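PDB 2YVU: probable adenylyl-sulfate kinase from Aeropyrum pernix, which probably phosphorylates adenosine 5'-phosphosulfate with ATP to give 3'-phosphoadenylyl sulfate, the activated form of sulfate. Local coordinates for residues S24-I29 against I117-S122; P95-R100 against P152-E157. All blocks are in the same frame, centred on the assembly; numbering follows the deposited sequence.

Contact 1: residues S24-I29 against I117-S122; sequences SGKTTI and IYVKAS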
ATOM      1  N   SER A  24      21.338  10.945   6.174  1.00 34.18           N
ATOM      2  CA  SER A  24      22.263   9.896   6.601  1.00 32.87           C
ATOM      3  C   SER A  24      22.642   8.937   5.459  1.00 34.05           C
ATOM      4  O   SER A  24      23.610   8.192   5.551  1.00 34.10           O
ATOM      5  CB  SER A  24      21.663   9.103   7.756  1.00 35.00           C
ATOM      6  OG  SER A  24      20.483   8.452   7.342  1.00 27.45           O
ATOM      7  N   GLY A  25      21.888   8.948   4.374  1.00 34.66           N
ATOM      8  CA  GLY A  25      22.233   8.062   3.280  1.00 34.01           C
ATOM      9  C   GLY A  25      21.320   6.860   3.150  1.00 33.69           C
ATOM     10  O   GLY A  25      21.592   5.968   2.354  1.00 29.06           O
ATOM     11  N   LYS A  26      20.235   6.847   3.924  1.00 32.57           N
ATOM     12  CA  LYS A  26      19.253   5.751   3.913  1.00 29.96           C
ATOM     13  C   LYS A  26      18.799   5.333   2.526  1.00 31.63           C
ATOM     14  O   LYS A  26      18.895   4.168   2.147  1.00 30.80           O
ATOM     15  CB  LYS A  26      17.989   6.157   4.666  1.00 29.90           C
ATOM     16  CG  LYS A  26      18.110   6.435   6.156  1.00 29.47           C
ATOM     17  CD  LYS A  26      16.854   7.212   6.595  1.00 35.54           C
ATOM     18  CE  LYS A  26      16.841   8.560   5.857  1.00 45.24           C
ATOM     19  NZ  LYS A  26      15.562   9.327   5.796  1.00 45.22           N
ATOM     20  N   THR A  27      18.264   6.292   1.774  1.00 35.50           N
ATOM     21  CA  THR A  27      17.738   5.993   0.448  1.00 37.61           C
ATOM     22  C   THR A  27      18.767   5.476  -0.550  1.00 31.53           C
ATOM     23  O   THR A  27      18.457   4.609  -1.357  1.00 34.40           O
ATOM     24  CB  THR A  27      16.976   7.207  -0.124  1.00 44.62           C
ATOM     25  OG1 THR A  27      15.913   7.557   0.780  1.00 49.15           O
ATOM     26  CG2 THR A  27      16.364   6.862  -1.474  1.00 36.19           C
ATOM     27  N   THR A  28      19.986   5.992  -0.509  1.00 32.85           N
ATOM     28  CA  THR A  28      21.022   5.475  -1.408  1.00 36.04           C
ATOM     29  C   THR A  28      21.243   3.984  -1.084  1.00 33.15           C
ATOM     30  O   THR A  28      21.336   3.136  -1.983  1.00 31.89           O
ATOM     31  CB  THR A  28      22.368   6.156  -1.183  1.00 35.20           C
ATOM     32  OG1 THR A  28      22.181   7.565  -1.067  1.00 46.89           O
ATOM     33  CG2 THR A  28      23.297   5.852  -2.348  1.00 36.09           C
ATOM     34  N   ILE A  29      21.354   3.679   0.208  1.00 28.05           N
ATOM     35  CA  ILE A  29      21.551   2.296   0.639  1.00 27.12           C
ATOM     36  C   ILE A  29      20.380   1.418   0.181  1.00 28.92           C
ATOM     37  O   ILE A  29      20.591   0.330  -0.374  1.00 32.27           O
ATOM     38  CB  ILE A  29      21.688   2.197   2.182  1.00 25.09           C
ATOM     39  CG1 ILE A  29      23.023   2.829   2.610  1.00 27.44           C
ATOM     40  CG2 ILE A  29      21.565   0.721   2.641  1.00 17.47           C
ATOM     41  CD1 ILE A  29      23.189   2.956   4.121  1.00 25.57           C
ATOM     42  N   ILE A 117      17.186  -1.565  10.592  1.00 22.79           N
ATOM     43  CA  ILE A 117      18.556  -1.202  10.254  1.00 24.81           C
ATOM     44  C   ILE A 117      18.853   0.246  10.613  1.00 27.37           C
ATOM     45  O   ILE A 117      18.273   1.183  10.039  1.00 24.86           O
ATOM     46  CB  ILE A 117      18.789  -1.371   8.738  1.00 27.14           C
ATOM     47  CG1 ILE A 117      18.278  -2.748   8.300  1.00 25.33           C
ATOM     48  CG2 ILE A 117      20.261  -1.057   8.381  1.00 19.70           C
ATOM     49  CD1 ILE A 117      18.968  -3.957   8.988  1.00 22.00           C
ATOM     50  N   TYR A 118      19.777   0.437  11.543  1.00 28.21           N
ATOM     51  CA  TYR A 118      20.134   1.788  11.945  1.00 27.68           C
ATOM     52  C   TYR A 118      21.259   2.353  11.083  1.00 28.09           C
ATOM     53  O   TYR A 118      22.405   1.893  11.146  1.00 28.04           O
ATOM     54  CB  TYR A 118      20.518   1.810  13.435  1.00 25.60           C
ATOM     55  CG  TYR A 118      20.950   3.170  13.970  1.00 29.64           C
ATOM     56  CD1 TYR A 118      20.395   4.354  13.482  1.00 35.86           C
ATOM     57  CD2 TYR A 118      21.871   3.265  15.006  1.00 32.71           C
ATOM     58  CE1 TYR A 118      20.750   5.610  14.020  1.00 33.00           C
ATOM     59  CE2 TYR A 118      22.229   4.510  15.551  1.00 31.69           C
ATOM     60  CZ  TYR A 118      21.665   5.675  15.051  1.00 33.87           C
ATOM     61  OH  TYR A 118      22.039   6.902  15.579  1.00 37.59           O
ATOM     62  N   VAL A 119      20.907   3.349  10.268  1.00 26.54           N
ATOM     63  CA  VAL A 119      21.838   4.050   9.396  1.00 26.01           C
ATOM     64  C   VAL A 119      22.315   5.215  10.272  1.00 26.80           C
ATOM     65  O   VAL A 119      21.625   6.223  10.446  1.00 26.46           O
ATOM     66  CB  VAL A 119      21.117   4.542   8.127  1.00 32.64           C
ATOM     67  CG1 VAL A 119      22.112   5.221   7.173  1.00 27.54           C
ATOM     68  CG2 VAL A 119      20.436   3.354   7.447  1.00 26.56           C
ATOM     69  N   LYS A 120      23.515   5.049  10.807  1.00 27.95           N
ATOM     70  CA  LYS A 120      24.092   5.974  11.769  1.00 30.20           C
ATOM     71  C   LYS A 120      24.963   7.109  11.262  1.00 29.61           C
ATOM     72  O   LYS A 120      25.985   6.888  10.597  1.00 32.72           O
ATOM     73  CB  LYS A 120      24.851   5.138  12.805  1.00 25.22           C
ATOM     74  CG  LYS A 120      25.607   5.917  13.861  1.00 31.77           C
ATOM     75  CD  LYS A 120      26.169   4.936  14.884  1.00 34.02           C
ATOM     76  CE  LYS A 120      26.867   5.655  16.031  1.00 47.86           C
ATOM     77  NZ  LYS A 120      28.035   6.453  15.546  1.00 52.92           N
ATOM     78  N   ALA A 121      24.538   8.319  11.618  1.00 27.76           N
ATOM     79  CA  ALA A 121      25.185   9.576  11.268  1.00 32.45           C
ATOM     80  C   ALA A 121      24.743  10.637  12.288  1.00 33.41           C
ATOM     81  O   ALA A 121      23.565  10.757  12.586  1.00 36.46           O
ATOM     82  CB  ALA A 121      24.763  10.004   9.863  1.00 32.85           C
ATOM     83  N   SER A 122      25.674  11.417  12.824  1.00 36.78           N
ATOM     84  CA  SER A 122      25.286  12.429  13.794  1.00 32.40           C
ATOM     85  C   SER A 122      24.553  13.570  13.125  1.00 32.21           C
ATOM     86  O   SER A 122      24.651  13.772  11.915  1.00 28.45           O
ATOM     87  CB  SER A 122      26.509  12.998  14.506  1.00 40.26           C
ATOM     88  OG  SER A 122      27.218  13.854  13.638  1.00 29.62           O
TER
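S24 meets both V119 and A121, and its two side-chain atoms divide the work. CB rests on the methyl of A121, with 3.9 Å between S24 CB and A121 CB. OG lies 3.6 Å from V119 CG1, in a plain van der Waals contact. The hydroxyl has its polar partner within its own loop, the carbonyl oxygen of L21.

G25 comes next, at the N-cap of helix 26-39. Its carbonyl carbon is 4.4 Å from V119 CG1. At its positive phi (105°) any side chain would collide with the carbonyl oxygen of S24, so only glycine fits easily.

K26 crosses V119 at about a right angle. Only the root of its chain takes part: K26 CG is 4.1 Å from V119 CB. Beyond that the chain bends at chi3 (-63°) and carries NZ away from the strand. I29, one helical turn on, reaches V119 tip to tip, with I29 CD1 4.0 Å from V119 CG1. V119 is thus the common partner of the contact. Its CG1, anti to the backbone N (chi1 -177°), meets S24, G25 and I29, while CG2 faces K26.

S24 to T27 belong to the P-loop, the probable ATP-binding loop, here packed on the end of an interior strand by van der Waals contacts. Strand 114-120 lies between strands 14-19 and 161-164 of the parallel sheet. I29 also touches L163 and, on helix 170-184, L177.

Contact 2: residues P95-R100 against P152-E157; sequences PYKQAR and PYEPPE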
ATOM      1  N   PRO A  95      11.684   9.020  13.384  1.00 30.88           N
ATOM      2  CA  PRO A  95      12.573   9.259  14.523  1.00 30.07           C
ATOM      3  C   PRO A  95      12.182   8.669  15.869  1.00 32.14           C
ATOM      4  O   PRO A  95      13.052   8.428  16.702  1.00 33.40           O
ATOM      5  CB  PRO A  95      12.668  10.787  14.567  1.00 30.41           C
ATOM      6  CG  PRO A  95      11.321  11.205  14.131  1.00 34.43           C
ATOM      7  CD  PRO A  95      11.040  10.276  12.957  1.00 33.57           C
ATOM      8  N   TYR A  96      10.896   8.405  16.066  1.00 30.28           N
ATOM      9  CA  TYR A  96      10.404   7.885  17.343  1.00 32.79           C
ATOM     10  C   TYR A  96      10.349   6.359  17.470  1.00 30.83           C
ATOM     11  O   TYR A  96       9.753   5.671  16.639  1.00 30.43           O
ATOM     12  CB  TYR A  96       9.017   8.479  17.620  1.00 32.75           C
ATOM     13  CG  TYR A  96       9.026   9.988  17.758  1.00 40.18           C
ATOM     14  CD1 TYR A  96       9.488  10.595  18.923  1.00 45.43           C
ATOM     15  CD2 TYR A  96       8.593  10.810  16.716  1.00 41.27           C
ATOM     16  CE1 TYR A  96       9.518  11.986  19.057  1.00 46.11           C
ATOM     17  CE2 TYR A  96       8.620  12.203  16.838  1.00 46.72           C
ATOM     18  CZ  TYR A  96       9.086  12.782  18.016  1.00 47.76           C
ATOM     19  OH  TYR A  96       9.120  14.156  18.151  1.00 51.30           O
ATOM     20  N   LYS A  97      10.983   5.841  18.514  1.00 25.33           N
ATOM     21  CA  LYS A  97      11.008   4.412  18.779  1.00 34.92           C
ATOM     22  C   LYS A  97       9.612   3.807  18.814  1.00 35.47           C
ATOM     23  O   LYS A  97       9.360   2.782  18.194  1.00 39.53           O
ATOM     24  CB  LYS A  97      11.713   4.133  20.116  1.00 34.61           C
ATOM     25  CG  LYS A  97      13.214   4.371  20.080  1.00 47.88           C
ATOM     26  CD  LYS A  97      13.869   4.075  21.410  1.00 52.39           C
ATOM     27  CE  LYS A  97      13.326   4.982  22.504  1.00 53.61           C
ATOM     28  NZ  LYS A  97      13.949   4.667  23.810  1.00 55.21           N
ATOM     29  N   GLN A  98       8.713   4.440  19.559  1.00 36.96           N
ATOM     30  CA  GLN A  98       7.350   3.960  19.691  1.00 33.06           C
ATOM     31  C   GLN A  98       6.718   3.770  18.330  1.00 34.79           C
ATOM     32  O   GLN A  98       6.079   2.747  18.062  1.00 34.49           O
ATOM     33  CB  GLN A  98       6.525   4.958  20.515  1.00 42.21           C
ATOM     34  CG  GLN A  98       5.024   4.624  20.658  1.00 54.68           C
ATOM     35  CD  GLN A  98       4.187   5.012  19.428  1.00 62.91           C
ATOM     36  OE1 GLN A  98       4.356   6.094  18.857  1.00 58.16           O
ATOM     37  NE2 GLN A  98       3.267   4.131  19.036  1.00 67.28           N
ATOM     38  N   ALA A  99       6.902   4.763  17.466  1.00 30.34           N
ATOM     39  CA  ALA A  99       6.349   4.710  16.122  1.00 28.94           C
ATOM     40  C   ALA A  99       6.926   3.522  15.364  1.00 24.74           C
ATOM     41  O   ALA A  99       6.199   2.777  14.720  1.00 26.81           O
ATOM     42  CB  ALA A  99       6.650   6.020  15.389  1.00 31.36           C
ATOM     43  N   ARG A 100       8.238   3.343  15.452  1.00 22.63           N
ATOM     44  CA  ARG A 100       8.891   2.230  14.781  1.00 29.23           C
ATOM     45  C   ARG A 100       8.492   0.878  15.400  1.00 32.12           C
ATOM     46  O   ARG A 100       8.434  -0.131  14.701  1.00 26.11           O
ATOM     47  CB  ARG A 100      10.420   2.407  14.816  1.00 28.38           C
ATOM     48  CG  ARG A 100      10.907   3.634  14.027  1.00 28.13           C
ATOM     49  CD  ARG A 100      12.395   3.542  13.678  1.00 29.79           C
ATOM     50  NE  ARG A 100      13.214   3.305  14.863  1.00 28.28           N
ATOM     51  CZ  ARG A 100      13.626   4.247  15.705  1.00 31.11           C
ATOM     52  NH1 ARG A 100      13.309   5.530  15.502  1.00 29.61           N
ATOM     53  NH2 ARG A 100      14.340   3.901  16.768  1.00 25.19           N
ATOM     54  N   PRO A 152      13.907  15.444  17.853  1.00 48.49           N
ATOM     55  CA  PRO A 152      15.090  14.662  18.218  1.00 45.01           C
ATOM     56  C   PRO A 152      14.967  13.166  17.905  1.00 43.77           C
ATOM     57  O   PRO A 152      14.037  12.487  18.341  1.00 40.92           O
ATOM     58  CB  PRO A 152      15.269  14.978  19.712  1.00 44.29           C
ATOM     59  CG  PRO A 152      13.928  15.499  20.138  1.00 45.98           C
ATOM     60  CD  PRO A 152      13.483  16.302  18.971  1.00 47.56           C
ATOM     61  N   TYR A 153      15.923  12.675  17.124  1.00 38.48           N
ATOM     62  CA  TYR A 153      15.947  11.283  16.702  1.00 34.03           C
ATOM     63  C   TYR A 153      16.252  10.333  17.851  1.00 37.01           C
ATOM     64  O   TYR A 153      17.189  10.552  18.607  1.00 37.21           O
ATOM     65  CB  TYR A 153      16.995  11.114  15.604  1.00 35.54           C
ATOM     66  CG  TYR A 153      17.105   9.707  15.082  1.00 35.97           C
ATOM     67  CD1 TYR A 153      16.142   9.190  14.220  1.00 32.39           C
ATOM     68  CD2 TYR A 153      18.131   8.865  15.514  1.00 29.41           C
ATOM     69  CE1 TYR A 153      16.186   7.875  13.810  1.00 31.54           C
ATOM     70  CE2 TYR A 153      18.184   7.537  15.111  1.00 32.99           C
ATOM     71  CZ  TYR A 153      17.200   7.048  14.258  1.00 35.34           C
ATOM     72  OH  TYR A 153      17.211   5.725  13.886  1.00 28.72           O
ATOM     73  N   GLU A 154      15.480   9.259  17.952  1.00 30.70           N
ATOM     74  CA  GLU A 154      15.683   8.264  18.998  1.00 36.97           C
ATOM     75  C   GLU A 154      16.236   6.988  18.381  1.00 34.00           C
ATOM     76  O   GLU A 154      15.497   6.225  17.744  1.00 37.80           O
ATOM     77  CB  GLU A 154      14.348   7.980  19.696  1.00 39.33           C
ATOM     78  CG  GLU A 154      13.584   9.254  19.995  1.00 41.95           C
ATOM     79  CD  GLU A 154      12.352   9.020  20.822  1.00 40.80           C
ATOM     80  OE1 GLU A 154      11.559   8.130  20.465  1.00 34.61           O
ATOM     81  OE2 GLU A 154      12.170   9.740  21.822  1.00 48.04           O
ATOM     82  N   PRO A 155      17.537   6.724  18.572  1.00 30.01           N
ATOM     83  CA  PRO A 155      18.138   5.519  17.996  1.00 33.02           C
ATOM     84  C   PRO A 155      17.458   4.235  18.451  1.00 33.94           C
ATOM     85  O   PRO A 155      16.909   4.180  19.542  1.00 35.37           O
ATOM     86  CB  PRO A 155      19.592   5.594  18.471  1.00 38.36           C
ATOM     87  CG  PRO A 155      19.819   7.047  18.651  1.00 31.84           C
ATOM     88  CD  PRO A 155      18.543   7.510  19.301  1.00 27.88           C
ATOM     89  N   PRO A 156      17.470   3.188  17.608  1.00 36.17           N
ATOM     90  CA  PRO A 156      16.842   1.917  17.987  1.00 35.40           C
ATOM     91  C   PRO A 156      17.612   1.317  19.169  1.00 37.66           C
ATOM     92  O   PRO A 156      18.844   1.389  19.203  1.00 31.04           O
ATOM     93  CB  PRO A 156      16.995   1.061  16.726  1.00 29.74           C
ATOM     94  CG  PRO A 156      17.112   2.063  15.636  1.00 30.72           C
ATOM     95  CD  PRO A 156      17.973   3.126  16.230  1.00 33.90           C
ATOM     96  N   GLU A 157      16.890   0.749  20.132  1.00 38.69           N
ATOM     97  CA  GLU A 157      17.515   0.118  21.297  1.00 46.97           C
ATOM     98  C   GLU A 157      18.302  -1.114  20.846  1.00 48.85           C
ATOM     99  O   GLU A 157      19.481  -1.295  21.191  1.00 49.46           O
ATOM    100  CB  GLU A 157      16.447  -0.337  22.292  1.00 47.15           C
ATOM    101  CG  GLU A 157      15.540   0.757  22.801  1.00 59.16           C
ATOM    102  CD  GLU A 157      16.264   1.748  23.677  1.00 62.18           C
ATOM    103  OE1 GLU A 157      15.620   2.720  24.124  1.00 69.53           O
ATOM    104  OE2 GLU A 157      17.476   1.558  23.920  1.00 66.12           O
TER
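K97 NZ and E157 OE1 form a salt bridge of 2.6 Å, with NZ nearly in line with the C-O bond. R100 NH2 bonds to E154 O at 2.8 Å, and R100 NH1 adds a weak bond there. E154 N returns a bond to P95 O at 2.9 Å. The E154 carboxylate turns to the helix start, where OE1 takes K97 N at 3.1 Å through its anti lone pair and sits at the edge of the Y96 ring.

The K97 chain bends at chi3 (-62°) and runs over this loop, K97 CD lying 3.6 Å from P155 O. With an alanine in place of K97, E157 would probably lose its charge partner.

P95 CB touches Y153 CD1 at 3.8 Å, and P156 CG lies 3.5 Å from R100 NH2. R100 and Y153 cross at about a right angle, Y153 OH over the rim of one guanidinium face (planes 24° apart). R100 NE pairs with E116 and Y153 OH with T19. R100 NH1 also bonds to S94 O, of the probable phosphoserine, and Y153 lies beside L21 of the probable ATP-binding loop. The contact fastens the loop before strand 161-164 to the start of helix 97-109, beside strands 14-19 and 114-120.

From the N terminus, strand 14-19 leads into the P-loop and S24-I29, the first half of contact 1. The chain then runs through strands 44-48 and 87-91 to P95-R100, which opens contact 2. Helix 97-109 leads on to strand 114-120, where I117-S122 closes contact 1. Three short helices follow before P152-E157 closes contact 2, so the two loops cross rather than nest. Contact 1 ties the P-loop helix to the sheet. Contact 2 draws the loop after helix 147-150 back to the segment that follows strand 87-91. They also touch directly: Y118 CE1 packs against Y153 CE2 at 3.4 Å, and the Y118 ring against P156.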